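Local coordinates for thioredoxin Reductase (Burkholderia cenocepacia, PDB 4F82), which probably reduces hydrogen peroxide and organic hydroperoxides to water and alcohols as a thiol-specific peroxidase of the Prx5 subfamily, at residues Q66-L78 with F162-L174. Numbering follows the deposited sequence.
Sequences QHVPGYVEHAEQL and FEVSDAASVLATL
Residues 66-78 of helix 61-80 run beside the short helix 167-172, with axes 9.6 Å apart at closest and at 42° to each other, and the CA atoms of Tyr71 and Ala167 come nearest each other across the contact. Two side chains of the longer helix grip one carbonyl just ahead of the shorter one. Ser165 O accepts from His67 NE2 at 2.9 Å and from Tyr71 OH at 2.7 Å. The two donors come from opposite faces of the carbonyl plane, and the imidazole bond is bent to 146°. The His67 ring swings out to this loop with CG anti to the backbone N (chi1 -156°). Its ND1 bonds Arg141, which fixes the ring from a second side. Phe162 meets the imidazole edge-to-face, with CE1 over the ring centre and CD2 of His67 at 3.5 Å from that atom. The Gln66 amide lies at the edge of the Phe162 ring, steeply turned against it. Ser165 OG is held by Glu157.

Both helices lie on the same side of the central sheet of this thioredoxin-fold peroxiredoxin. Helix 61-80 carries Cys63, the predicted peroxidatic cysteine, and the His67 side chain lies about 5 Å from that of Cys63. The phenol of Tyr71 stacks on Phe53 of the sheet.

Ala167 CB is wedged between two rings. It sits over the centre of the Tyr71 ring, 3.5 Å from the centroid, and also makes a CH-pi contact with a face of His74. His74 ND1 donates to Gly70 O, which ties the imidazole back to its own helix. A water joins His67 O to Ala167 N, while Asp166 N-caps the short helix through Ser169 N. Farther along, Leu78 CD2 packs on Leu171 CD1 at 3.9 Å and reaches Val170 and Leu174.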
ATOM      1  N   GLN A  66      -3.618  -2.553  17.596  1.00  7.56           N
ATOM      2  CA  GLN A  66      -2.773  -3.114  18.651  1.00  8.01           C
ATOM      3  C   GLN A  66      -1.275  -2.806  18.510  1.00 10.51           C
ATOM      4  O   GLN A  66      -0.633  -2.303  19.444  1.00  7.02           O
ATOM      5  CB  GLN A  66      -2.921  -4.626  18.643  1.00  9.45           C
ATOM      6  CG  GLN A  66      -3.979  -5.177  19.549  1.00 14.71           C
ATOM      7  CD  GLN A  66      -3.589  -6.574  19.970  1.00 21.67           C
ATOM      8  OE1 GLN A  66      -3.861  -7.520  19.245  1.00 20.06           O
ATOM      9  NE2 GLN A  66      -2.888  -6.703  21.111  1.00 25.11           N
ATOM     10  N   HIS A  67      -0.701  -3.178  17.375  1.00 11.61           N
ATOM     11  CA  HIS A  67       0.755  -3.156  17.245  1.00  9.65           C
ATOM     12  C   HIS A  67       1.402  -1.746  17.290  1.00  9.52           C
ATOM     13  O   HIS A  67       2.276  -1.513  18.134  1.00  6.29           O
ATOM     14  CB  HIS A  67       1.231  -3.976  16.032  1.00  6.85           C
ATOM     15  CG  HIS A  67       2.641  -4.453  16.157  1.00  5.98           C
ATOM     16  ND1 HIS A  67       3.266  -5.202  15.181  1.00  5.88           N
ATOM     17  CD2 HIS A  67       3.550  -4.278  17.152  1.00  6.03           C
ATOM     18  CE1 HIS A  67       4.498  -5.492  15.584  1.00  5.87           C
ATOM     19  NE2 HIS A  67       4.695  -4.945  16.772  1.00  5.95           N
ATOM     20  N   VAL A  68       0.974  -0.817  16.420  1.00  6.17           N
ATOM     21  CA  VAL A  68       1.483   0.551  16.444  1.00 12.77           C
ATOM     22  C   VAL A  68       1.057   1.308  17.722  1.00 11.28           C
ATOM     23  O   VAL A  68       1.881   2.027  18.328  1.00  6.69           O
ATOM     24  CB  VAL A  68       1.112   1.344  15.129  1.00  6.58           C
ATOM     25  CG1 VAL A  68       1.619   2.777  15.181  1.00  6.61           C
ATOM     26  CG2 VAL A  68       1.727   0.669  13.936  1.00  5.84           C
ATOM     27  N   PRO A  69      -0.208   1.147  18.161  1.00  6.85           N
ATOM     28  CA  PRO A  69      -0.559   1.915  19.367  1.00  7.31           C
ATOM     29  C   PRO A  69       0.227   1.499  20.622  1.00  8.37           C
ATOM     30  O   PRO A  69       0.563   2.376  21.418  1.00 12.55           O
ATOM     31  CB  PRO A  69      -2.048   1.663  19.534  1.00  7.64           C
ATOM     32  CG  PRO A  69      -2.528   1.447  18.111  1.00  7.37           C
ATOM     33  CD  PRO A  69      -1.409   0.648  17.459  1.00  6.89           C
ATOM     34  N   GLY A  70       0.561   0.217  20.776  1.00  8.34           N
ATOM     35  CA  GLY A  70       1.418  -0.200  21.882  1.00  8.22           C
ATOM     36  C   GLY A  70       2.753   0.565  21.857  1.00  9.29           C
ATOM     37  O   GLY A  70       3.259   0.996  22.896  1.00 11.34           O
ATOM     38  N   TYR A  71       3.328   0.750  20.673  1.00  6.94           N
ATOM     39  CA  TYR A  71       4.575   1.523  20.629  1.00 12.61           C
ATOM     40  C   TYR A  71       4.386   3.022  20.906  1.00 12.96           C
ATOM     41  O   TYR A  71       5.187   3.621  21.613  1.00 10.56           O
ATOM     42  CB  TYR A  71       5.341   1.245  19.335  1.00  7.98           C
ATOM     43  CG  TYR A  71       6.044  -0.097  19.403  1.00  9.02           C
ATOM     44  CD1 TYR A  71       7.279  -0.214  20.063  1.00  9.00           C
ATOM     45  CD2 TYR A  71       5.465  -1.250  18.845  1.00  7.89           C
ATOM     46  CE1 TYR A  71       7.935  -1.441  20.156  1.00 10.90           C
ATOM     47  CE2 TYR A  71       6.123  -2.503  18.933  1.00  6.18           C
ATOM     48  CZ  TYR A  71       7.343  -2.579  19.604  1.00  9.02           C
ATOM     49  OH  TYR A  71       8.035  -3.785  19.695  1.00  8.87           O
ATOM     50  N   VAL A  72       3.329   3.624  20.359  1.00 15.17           N
ATOM     51  CA  VAL A  72       3.038   5.032  20.676  1.00 11.51           C
ATOM     52  C   VAL A  72       2.850   5.147  22.183  1.00 17.61           C
ATOM     53  O   VAL A  72       3.379   6.065  22.836  1.00 15.81           O
ATOM     54  CB  VAL A  72       1.795   5.521  19.877  1.00 19.43           C
ATOM     55  CG1 VAL A  72       1.219   6.888  20.398  1.00 14.46           C
ATOM     56  CG2 VAL A  72       2.141   5.572  18.372  1.00 13.37           C
ATOM     57  N   GLU A  73       2.139   4.174  22.746  1.00 12.14           N
ATOM     58  CA  GLU A  73       1.847   4.171  24.170  1.00 13.91           C
ATOM     59  C   GLU A  73       3.089   3.996  25.041  1.00 15.15           C
ATOM     60  O   GLU A  73       3.200   4.625  26.109  1.00 12.38           O
ATOM     61  CB  GLU A  73       0.761   3.132  24.493  1.00 14.32           C
ATOM     62  CG  GLU A  73      -0.638   3.667  24.167  1.00 26.11           C
ATOM     63  CD  GLU A  73      -1.680   2.564  23.997  1.00 34.79           C
ATOM     64  OE1 GLU A  73      -1.521   1.479  24.608  1.00 37.17           O
ATOM     65  OE2 GLU A  73      -2.656   2.776  23.236  1.00 38.91           O
ATOM     66  N   HIS A  74       4.028   3.168  24.573  1.00 10.45           N
ATOM     67  CA  HIS A  74       5.247   2.878  25.327  1.00 12.34           C
ATOM     68  C   HIS A  74       6.410   3.797  24.950  1.00 12.04           C
ATOM     69  O   HIS A  74       7.508   3.638  25.460  1.00 12.89           O
ATOM     70  CB  HIS A  74       5.713   1.419  25.093  1.00 14.66           C
ATOM     71  CG  HIS A  74       4.959   0.388  25.883  1.00 14.73           C
ATOM     72  ND1 HIS A  74       3.666   0.013  25.583  1.00 16.32           N
ATOM     73  CD2 HIS A  74       5.340  -0.380  26.932  1.00 15.69           C
ATOM     74  CE1 HIS A  74       3.274  -0.928  26.432  1.00 18.29           C
ATOM     75  NE2 HIS A  74       4.274  -1.187  27.252  1.00 17.26           N
ATOM     76  N   ALA A  75       6.200   4.753  24.047  1.00 12.08           N
ATOM     77  CA  ALA A  75       7.370   5.434  23.504  1.00 10.75           C
ATOM     78  C   ALA A  75       8.160   6.173  24.588  1.00 13.62           C
ATOM     79  O   ALA A  75       9.400   6.149  24.576  1.00 13.94           O
ATOM     80  CB  ALA A  75       6.979   6.367  22.376  1.00 11.85           C
ATOM     81  N   GLU A  76       7.460   6.815  25.530  1.00 15.65           N
ATOM     82  CA  GLU A  76       8.141   7.494  26.655  1.00 10.95           C
ATOM     83  C   GLU A  76       8.997   6.539  27.495  1.00 10.81           C
ATOM     84  O   GLU A  76      10.138   6.857  27.813  1.00 12.63           O
ATOM     85  CB  GLU A  76       7.146   8.250  27.557  1.00 14.83           C
ATOM     86  N   GLN A  77       8.470   5.368  27.842  1.00 13.83           N
ATOM     87  CA  GLN A  77       9.245   4.419  28.633  1.00 15.61           C
ATOM     88  C   GLN A  77      10.434   3.882  27.855  1.00 13.52           C
ATOM     89  O   GLN A  77      11.523   3.739  28.416  1.00 12.65           O
ATOM     90  CB  GLN A  77       8.383   3.245  29.096  1.00 14.37           C
ATOM     91  CG  GLN A  77       7.204   3.625  29.953  1.00 20.58           C
ATOM     92  CD  GLN A  77       6.167   2.524  29.955  1.00 26.10           C
ATOM     93  OE1 GLN A  77       5.168   2.597  29.244  1.00 32.44           O
ATOM     94  NE2 GLN A  77       6.410   1.492  30.739  1.00 26.17           N
ATOM     95  N   LEU A  78      10.250   3.615  26.561  1.00  9.51           N
ATOM     96  CA  LEU A  78      11.375   3.087  25.768  1.00  8.08           C
ATOM     97  C   LEU A  78      12.457   4.142  25.677  1.00 10.16           C
ATOM     98  O   LEU A  78      13.614   3.822  25.854  1.00  9.13           O
ATOM     99  CB  LEU A  78      10.941   2.567  24.372  1.00  7.75           C
ATOM    100  CG  LEU A  78      10.044   1.324  24.351  1.00  7.70           C
ATOM    101  CD1 LEU A  78       9.266   1.200  23.052  1.00  7.76           C
ATOM    102  CD2 LEU A  78      10.873   0.060  24.606  1.00 13.14           C
ATOM    103  N   PHE A 162       1.107 -12.844  17.207  1.00 12.66           N
ATOM    104  CA  PHE A 162       1.462 -11.556  17.815  1.00 12.58           C
ATOM    105  C   PHE A 162       1.713 -11.745  19.324  1.00 12.69           C
ATOM    106  O   PHE A 162       0.973 -11.233  20.194  1.00 11.98           O
ATOM    107  CB  PHE A 162       0.360 -10.510  17.551  1.00  7.83           C
ATOM    108  CG  PHE A 162       0.680  -9.131  18.070  1.00  9.37           C
ATOM    109  CD1 PHE A 162       1.934  -8.559  17.858  1.00  6.22           C
ATOM    110  CD2 PHE A 162      -0.286  -8.391  18.748  1.00  8.14           C
ATOM    111  CE1 PHE A 162       2.227  -7.254  18.313  1.00  9.00           C
ATOM    112  CE2 PHE A 162      -0.005  -7.103  19.198  1.00  6.69           C
ATOM    113  CZ  PHE A 162       1.255  -6.531  18.978  1.00  7.80           C
ATOM    114  N   GLU A 163       2.760 -12.500  19.633  1.00 10.51           N
ATOM    115  CA  GLU A 163       3.069 -12.844  21.020  1.00 10.92           C
ATOM    116  C   GLU A 163       4.446 -12.336  21.464  1.00 12.21           C
ATOM    117  O   GLU A 163       4.751 -12.357  22.662  1.00 14.52           O
ATOM    118  CB  GLU A 163       2.937 -14.360  21.246  1.00 14.87           C
ATOM    119  N   VAL A 164       5.274 -11.839  20.538  1.00 10.61           N
ATOM    120  CA  VAL A 164       6.657 -11.431  20.943  1.00 10.02           C
ATOM    121  C   VAL A 164       7.156 -10.073  20.432  1.00  6.56           C
ATOM    122  O   VAL A 164       8.230  -9.588  20.879  1.00  7.69           O
ATOM    123  CB  VAL A 164       7.702 -12.524  20.540  1.00  7.32           C
ATOM    124  CG1 VAL A 164       7.378 -13.882  21.223  1.00 16.38           C
ATOM    125  CG2 VAL A 164       7.748 -12.694  18.972  1.00 10.38           C
ATOM    126  N   SER A 165       6.428  -9.461  19.475  1.00  6.24           N
ATOM    127  CA  SER A 165       6.908  -8.216  18.818  1.00  5.85           C
ATOM    128  C   SER A 165       6.197  -6.977  19.329  1.00  5.80           C
ATOM    129  O   SER A 165       6.451  -5.865  18.854  1.00 12.74           O
ATOM    130  CB  SER A 165       6.708  -8.286  17.296  1.00  5.59           C
ATOM    131  OG  SER A 165       5.314  -8.499  16.975  1.00  5.64           O
ATOM    132  N   ASP A 166       5.295  -7.153  20.286  1.00  6.11           N
ATOM    133  CA  ASP A 166       4.597  -6.024  20.899  1.00  8.32           C
ATOM    134  C   ASP A 166       5.551  -5.205  21.787  1.00 11.46           C
ATOM    135  O   ASP A 166       6.574  -5.715  22.266  1.00 10.27           O
ATOM    136  CB  ASP A 166       3.455  -6.555  21.764  1.00  6.65           C
ATOM    137  CG  ASP A 166       3.958  -7.442  22.891  1.00  9.50           C
ATOM    138  OD1 ASP A 166       4.443  -8.577  22.602  1.00  7.59           O
ATOM    139  OD2 ASP A 166       3.874  -6.998  24.062  1.00  8.33           O
ATOM    140  N   ALA A 167       5.199  -3.950  22.023  1.00  6.30           N
ATOM    141  CA  ALA A 167       6.068  -3.025  22.782  1.00 10.50           C
ATOM    142  C   ALA A 167       6.331  -3.522  24.204  1.00  9.54           C
ATOM    143  O   ALA A 167       7.484  -3.446  24.687  1.00  9.50           O
ATOM    144  CB  ALA A 167       5.461  -1.614  22.810  1.00  7.96           C
ATOM    145  N   ALA A 168       5.303  -4.058  24.877  1.00  7.75           N
ATOM    146  CA  ALA A 168       5.528  -4.629  26.227  1.00  9.01           C
ATOM    147  C   ALA A 168       6.664  -5.661  26.272  1.00  8.88           C
ATOM    148  O   ALA A 168       7.529  -5.601  27.160  1.00  8.82           O
ATOM    149  CB  ALA A 168       4.251  -5.247  26.805  1.00  8.33           C
ATOM    150  N   SER A 169       6.665  -6.608  25.331  1.00  7.51           N
ATOM    151  CA  SER A 169       7.700  -7.627  25.268  1.00  9.55           C
ATOM    152  C   SER A 169       9.075  -7.020  25.017  1.00  9.15           C
ATOM    153  O   SER A 169      10.050  -7.466  25.598  1.00  7.83           O
ATOM    154  CB  SER A 169       7.422  -8.647  24.173  1.00  9.92           C
ATOM    155  OG  SER A 169       6.189  -9.298  24.399  1.00 12.52           O
ATOM    156  N   VAL A 170       9.151  -6.043  24.123  1.00  9.44           N
ATOM    157  CA  VAL A 170      10.412  -5.386  23.846  1.00  8.34           C
ATOM    158  C   VAL A 170      10.978  -4.663  25.067  1.00  7.22           C
ATOM    159  O   VAL A 170      12.171  -4.805  25.405  1.00  7.78           O
ATOM    160  CB  VAL A 170      10.257  -4.451  22.643  1.00 12.98           C
ATOM    161  CG1 VAL A 170      11.473  -3.561  22.527  1.00 15.85           C
ATOM    162  CG2 VAL A 170      10.097  -5.295  21.414  1.00 16.37           C
ATOM    163  N   LEU A 171      10.133  -3.910  25.769  1.00  7.39           N
ATOM    164  CA  LEU A 171      10.580  -3.211  26.958  1.00  7.84           C
ATOM    165  C   LEU A 171      11.098  -4.229  27.973  1.00 12.87           C
ATOM    166  O   LEU A 171      12.143  -4.003  28.621  1.00  8.67           O
ATOM    167  CB  LEU A 171       9.417  -2.395  27.563  1.00 10.32           C
ATOM    168  CG  LEU A 171       9.789  -1.560  28.799  1.00 14.09           C
ATOM    169  CD1 LEU A 171      10.891  -0.561  28.445  1.00 14.26           C
ATOM    170  CD2 LEU A 171       8.559  -0.867  29.374  1.00 12.95           C
ATOM    171  N   ALA A 172      10.391  -5.362  28.076  1.00 10.94           N
ATOM    172  CA  ALA A 172      10.748  -6.405  29.048  1.00 12.88           C
ATOM    173  C   ALA A 172      12.068  -7.082  28.719  1.00 12.45           C
ATOM    174  O   ALA A 172      12.672  -7.709  29.589  1.00 13.52           O
ATOM    175  CB  ALA A 172       9.637  -7.464  29.173  1.00 13.83           C
ATOM    176  N   THR A 173      12.511  -6.963  27.471  1.00 11.19           N
ATOM    177  CA  THR A 173      13.676  -7.731  27.026  1.00  8.55           C
ATOM    178  C   THR A 173      14.852  -6.839  26.638  1.00 12.58           C
ATOM    179  O   THR A 173      15.841  -7.320  26.041  1.00 10.37           O
ATOM    180  CB  THR A 173      13.326  -8.671  25.853  1.00  8.22           C
ATOM    181  OG1 THR A 173      12.594  -7.933  24.856  1.00 13.10           O
ATOM    182  CG2 THR A 173      12.508  -9.869  26.342  1.00 10.16           C
ATOM    183  N   LEU A 174      14.757  -5.548  26.952  1.00 11.83           N
ATOM    184  CA  LEU A 174      15.920  -4.678  26.789  1.00  9.33           C
ATOM    185  C   LEU A 174      16.964  -5.184  27.754  1.00  9.85           C
ATOM    186  O   LEU A 174      16.623  -5.675  28.828  1.00 11.60           O
ATOM    187  CB  LEU A 174      15.577  -3.240  27.151  1.00 10.62           C
ATOM    188  CG  LEU A 174      14.562  -2.608  26.207  1.00 13.28           C
ATOM    189  CD1 LEU A 174      14.330  -1.192  26.655  1.00 10.88           C
ATOM    190  CD2 LEU A 174      15.064  -2.642  24.753  1.00 16.47           C
TER
HETATM  191  O   HOH W   1       2.867  -3.118  20.379  1.00 10.41           O